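Local coordinates for protein putative acetyltransferase (Streptococcus mutans, PDB 3LD2) that binds coenzyme A and probably transfers an acyl group from it to an acceptor molecule, at residues D97-Y102 with I110-I115. Sequence-based numbering, arbitrary orientation.
Sequences DYSSLY and IVTFGI. With COA (coenzyme A), chain E.
Ser-99 and Thr-112 face each other as a hydrogen-bonded pair where strands 92-100 and 110-117 run antiparallel: Thr-112 N gives a nearly straight bond to Ser-99 O (2.8 Å, 173°), and Ser-99 N returns one to Thr-112 O (2.9 Å). Gly-114 N also bonds to Asp-97 O, though less straight, whereas the reverse bond from Asp-97 N to Gly-114 O is weak. Past the end of the first strand, Leu-101 N still reaches Ile-110 O (2.8 Å), which carries the pairing to the connecting loop.

Between these rungs, Tyr-98 and Phe-113 form a non-hydrogen-bonded pair, with CB against CB at 3.7 Å. Each has its CG between backbone N and carbonyl carbon (chi1 64° and 70°), and the rings lead apart, Tyr-98 meeting Phe-134 of helix 126-138 edge-to-face and Phe-113 meeting it obliquely. Large aromatics suit this helix-covered face; the branched Val-111 joins them by setting CG2 4.0 Å from CD1 of Tyr-98.

Smaller and polar residues occupy the other face. Gly-114 adds no side chain beside the Asp-97 carboxylate, and Thr-112 serves two ends: its CG2 methyl lies 3.8 Å from Leu-101 CD1, while OG1 is hydrogen-bonded to Leu-146 O of the adjoining strand 144-150. Leu-101 CD2 also packs on Ile-110 CG2, and the Ile-110 CD1 methyl meets the Tyr-102 ring at its edge, in plane, at CE2 (3.8 Å), so apolar side chains pack where the strands enter the loop.

At the far end, the strand continues to CoA-binding Ile-115 and Val-117, and Ile-115 CG2 touches the pantetheine arm. This antiparallel hairpin, whose second strand leads to the cofactor and then to the pyrophosphate-binding loop before helix 126-138, belongs to the core sheet of the GNAT fold, where strand 110-117 also runs parallel to 144-150.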
loop_
_atom_site.group_PDB
_atom_site.type_symbol
_atom_site.label_atom_id
_atom_site.label_comp_id
_atom_site.label_asym_id
_atom_site.label_seq_id
_atom_site.Cartn_x
_atom_site.Cartn_y
_atom_site.Cartn_z
ATOM N N ASP A 97 -2.105 -2.942 3.641
ATOM C CA ASP A 97 -1.257 -3.705 4.555
ATOM C C ASP A 97 -0.042 -2.875 4.942
ATOM O O ASP A 97 0.466 -2.093 4.138
ATOM C CB ASP A 97 -0.796 -5.003 3.920
ATOM C CG ASP A 97 0.218 -4.781 2.825
ATOM O OD1 ASP A 97 -0.148 -4.156 1.816
ATOM O OD2 ASP A 97 1.377 -5.230 2.960
ATOM N N TYR A 98 0.410 -3.025 6.181
ATOM C CA TYR A 98 1.580 -2.287 6.652
ATOM C C TYR A 98 2.461 -3.119 7.542
ATOM O O TYR A 98 2.037 -4.114 8.115
ATOM C CB TYR A 98 1.193 -0.979 7.349
ATOM C CG TYR A 98 0.395 -1.115 8.618
ATOM C CD1 TYR A 98 1.033 -1.187 9.850
ATOM C CD2 TYR A 98 -0.999 -1.142 8.594
ATOM C CE1 TYR A 98 0.316 -1.294 11.032
ATOM C CE2 TYR A 98 -1.739 -1.254 9.768
ATOM C CZ TYR A 98 -1.073 -1.340 10.993
ATOM O OH TYR A 98 -1.774 -1.449 12.188
ATOM N N SER A 99 3.703 -2.702 7.653
ATOM C CA SER A 99 4.677 -3.454 8.420
ATOM C C SER A 99 5.934 -2.607 8.624
ATOM O O SER A 99 6.152 -1.626 7.896
ATOM C CB SER A 99 5.042 -4.706 7.648
ATOM O OG SER A 99 5.897 -4.336 6.582
ATOM N N SER A 100 6.750 -2.987 9.614
ATOM C CA SER A 100 8.091 -2.412 9.809
ATOM C C SER A 100 8.974 -2.467 8.555
ATOM O O SER A 100 9.084 -3.501 7.904
ATOM C CB SER A 100 8.811 -3.154 10.933
ATOM O OG SER A 100 8.512 -2.552 12.178
ATOM N N LEU A 101 9.636 -1.371 8.234
ATOM C CA LEU A 101 10.482 -1.364 7.044
ATOM C C LEU A 101 11.731 -2.234 7.197
ATOM O O LEU A 101 12.155 -2.868 6.235
ATOM C CB LEU A 101 10.866 0.060 6.643
ATOM C CG LEU A 101 11.604 0.167 5.306
ATOM C CD1 LEU A 101 10.849 -0.574 4.199
ATOM C CD2 LEU A 101 11.812 1.619 4.918
ATOM N N TYR A 102 12.329 -2.264 8.385
ATOM C CA TYR A 102 13.534 -3.074 8.589
ATOM C C TYR A 102 13.356 -4.001 9.794
ATOM O O TYR A 102 12.702 -3.634 10.787
ATOM C CB TYR A 102 14.798 -2.219 8.799
ATOM C CG TYR A 102 15.094 -1.167 7.751
ATOM C CD1 TYR A 102 15.786 -1.478 6.576
ATOM C CD2 TYR A 102 14.714 0.151 7.953
ATOM C CE1 TYR A 102 16.077 -0.489 5.628
ATOM C CE2 TYR A 102 14.992 1.126 7.025
ATOM C CZ TYR A 102 15.667 0.808 5.866
ATOM O OH TYR A 102 15.921 1.820 4.971
ATOM N N ILE A 110 10.682 2.976 11.404
ATOM C CA ILE A 110 10.124 3.306 10.095
ATOM C C ILE A 110 9.070 2.286 9.660
ATOM O O ILE A 110 9.378 1.118 9.469
ATOM C CB ILE A 110 11.231 3.364 9.003
ATOM C CG1 ILE A 110 12.380 4.275 9.455
ATOM C CG2 ILE A 110 10.643 3.829 7.676
ATOM C CD1 ILE A 110 13.554 4.321 8.498
ATOM N N VAL A 111 7.831 2.723 9.492
ATOM C CA VAL A 111 6.795 1.826 8.964
ATOM C C VAL A 111 6.618 1.984 7.433
ATOM O O VAL A 111 6.840 3.072 6.881
ATOM C CB VAL A 111 5.458 1.955 9.756
ATOM C CG1 VAL A 111 4.798 3.304 9.530
ATOM C CG2 VAL A 111 4.514 0.824 9.410
ATOM N N THR A 112 6.286 0.895 6.743
ATOM C CA THR A 112 5.890 0.969 5.317
ATOM C C THR A 112 4.479 0.338 5.052
ATOM O O THR A 112 3.915 -0.316 5.935
ATOM C CB THR A 112 6.997 0.371 4.380
ATOM O OG1 THR A 112 6.726 0.687 2.996
ATOM C CG2 THR A 112 7.108 -1.121 4.551
ATOM N N PHE A 113 3.908 0.549 3.859
ATOM C CA PHE A 113 2.565 0.026 3.539
ATOM C C PHE A 113 2.273 -0.042 2.054
ATOM O O PHE A 113 2.842 0.700 1.270
ATOM C CB PHE A 113 1.465 0.862 4.206
ATOM C CG PHE A 113 1.307 2.232 3.617
ATOM C CD1 PHE A 113 0.363 2.474 2.630
ATOM C CD2 PHE A 113 2.111 3.278 4.038
ATOM C CE1 PHE A 113 0.214 3.742 2.074
ATOM C CE2 PHE A 113 1.981 4.547 3.494
ATOM C CZ PHE A 113 1.028 4.782 2.508
ATOM N N GLY A 114 1.378 -0.946 1.671
ATOM C CA GLY A 114 0.820 -0.971 0.328
ATOM C C GLY A 114 -0.667 -0.657 0.422
ATOM O O GLY A 114 -1.244 -0.706 1.512
ATOM N N ILE A 115 -1.282 -0.317 -0.704
ATOM C CA ILE A 115 -2.711 -0.050 -0.745
ATOM C C ILE A 115 -3.278 -0.298 -2.148
ATOM O O ILE A 115 -2.636 -0.047 -3.150
ATOM C CB ILE A 115 -3.041 1.379 -0.283
ATOM C CG1 ILE A 115 -4.561 1.554 -0.122
ATOM C CG2 ILE A 115 -2.471 2.376 -1.256
ATOM C CD1 ILE A 115 -4.966 2.911 0.376
HETATM N N1A COA E . -6.238 11.517 -11.096
HETATM C C2A COA E . -5.935 12.770 -10.364
HETATM N N3A COA E . -5.890 12.746 -8.861
HETATM C C4A COA E . -6.126 11.498 -8.152
HETATM C C5A COA E . -6.405 10.254 -8.886
HETATM C C6A COA E . -6.471 10.261 -10.381
HETATM N N6A COA E . -6.758 9.004 -11.054
HETATM N N7A COA E . -6.601 9.140 -7.946
HETATM C C8A COA E . -6.423 9.703 -6.629
HETATM N N9A COA E . -6.041 11.132 -6.766
HETATM C C1B COA E . -6.174 11.886 -5.630
HETATM C C2B COA E . -6.920 13.198 -5.483
HETATM O O2B COA E . -6.841 14.281 -6.359
HETATM C C3B COA E . -7.578 13.196 -4.174
HETATM O O3B COA E . -8.486 14.170 -3.762
HETATM P P3B COA E . -9.968 14.215 -4.549
HETATM O O7A COA E . -10.958 15.051 -3.527
HETATM O O8A COA E . -9.877 15.022 -5.999
HETATM O O9A COA E . -10.474 12.886 -4.843
HETATM C C4B COA E . -7.274 11.855 -3.536
HETATM O O4B COA E . -6.458 11.054 -4.465
HETATM C C5B COA E . -7.873 11.149 -2.370
HETATM O O5B COA E . -8.652 10.335 -3.228
HETATM P P1A COA E . -9.175 8.805 -2.931
HETATM O O1A COA E . -10.702 8.651 -3.547
HETATM O O2A COA E . -9.147 8.593 -1.491
HETATM O O3A COA E . -8.185 7.730 -3.670
HETATM P P2A COA E . -8.640 6.232 -4.151
HETATM O O4A COA E . -9.340 6.328 -5.641
HETATM O O5A COA E . -9.562 5.611 -3.209
HETATM O O6A COA E . -7.282 5.323 -4.324
HETATM C CBP COA E . -5.151 4.781 -5.039
HETATM C CCP COA E . -6.064 5.948 -4.630
HETATM C CDP COA E . -5.051 3.822 -3.822
HETATM C CEP COA E . -3.759 5.294 -5.495
HETATM C CAP COA E . -5.845 4.007 -6.193
HETATM O OAP COA E . -5.757 4.661 -7.429
HETATM C C9P COA E . -5.160 2.661 -6.379
HETATM O O9P COA E . -5.775 1.682 -6.106
HETATM N N8P COA E . -4.192 2.519 -7.454
HETATM C C7P COA E . -4.056 1.159 -7.935
HETATM C C6P COA E . -2.625 0.640 -7.761
HETATM C C5P COA E . -1.935 1.303 -6.564
HETATM O O5P COA E . -2.215 0.952 -5.470
HETATM N N4P COA E . -0.877 2.276 -6.752
HETATM C C3P COA E . 0.184 2.456 -5.740
HETATM C C2P COA E . -0.207 2.077 -4.308
HETATM S S1P COA E . 0.895 0.728 -3.758
#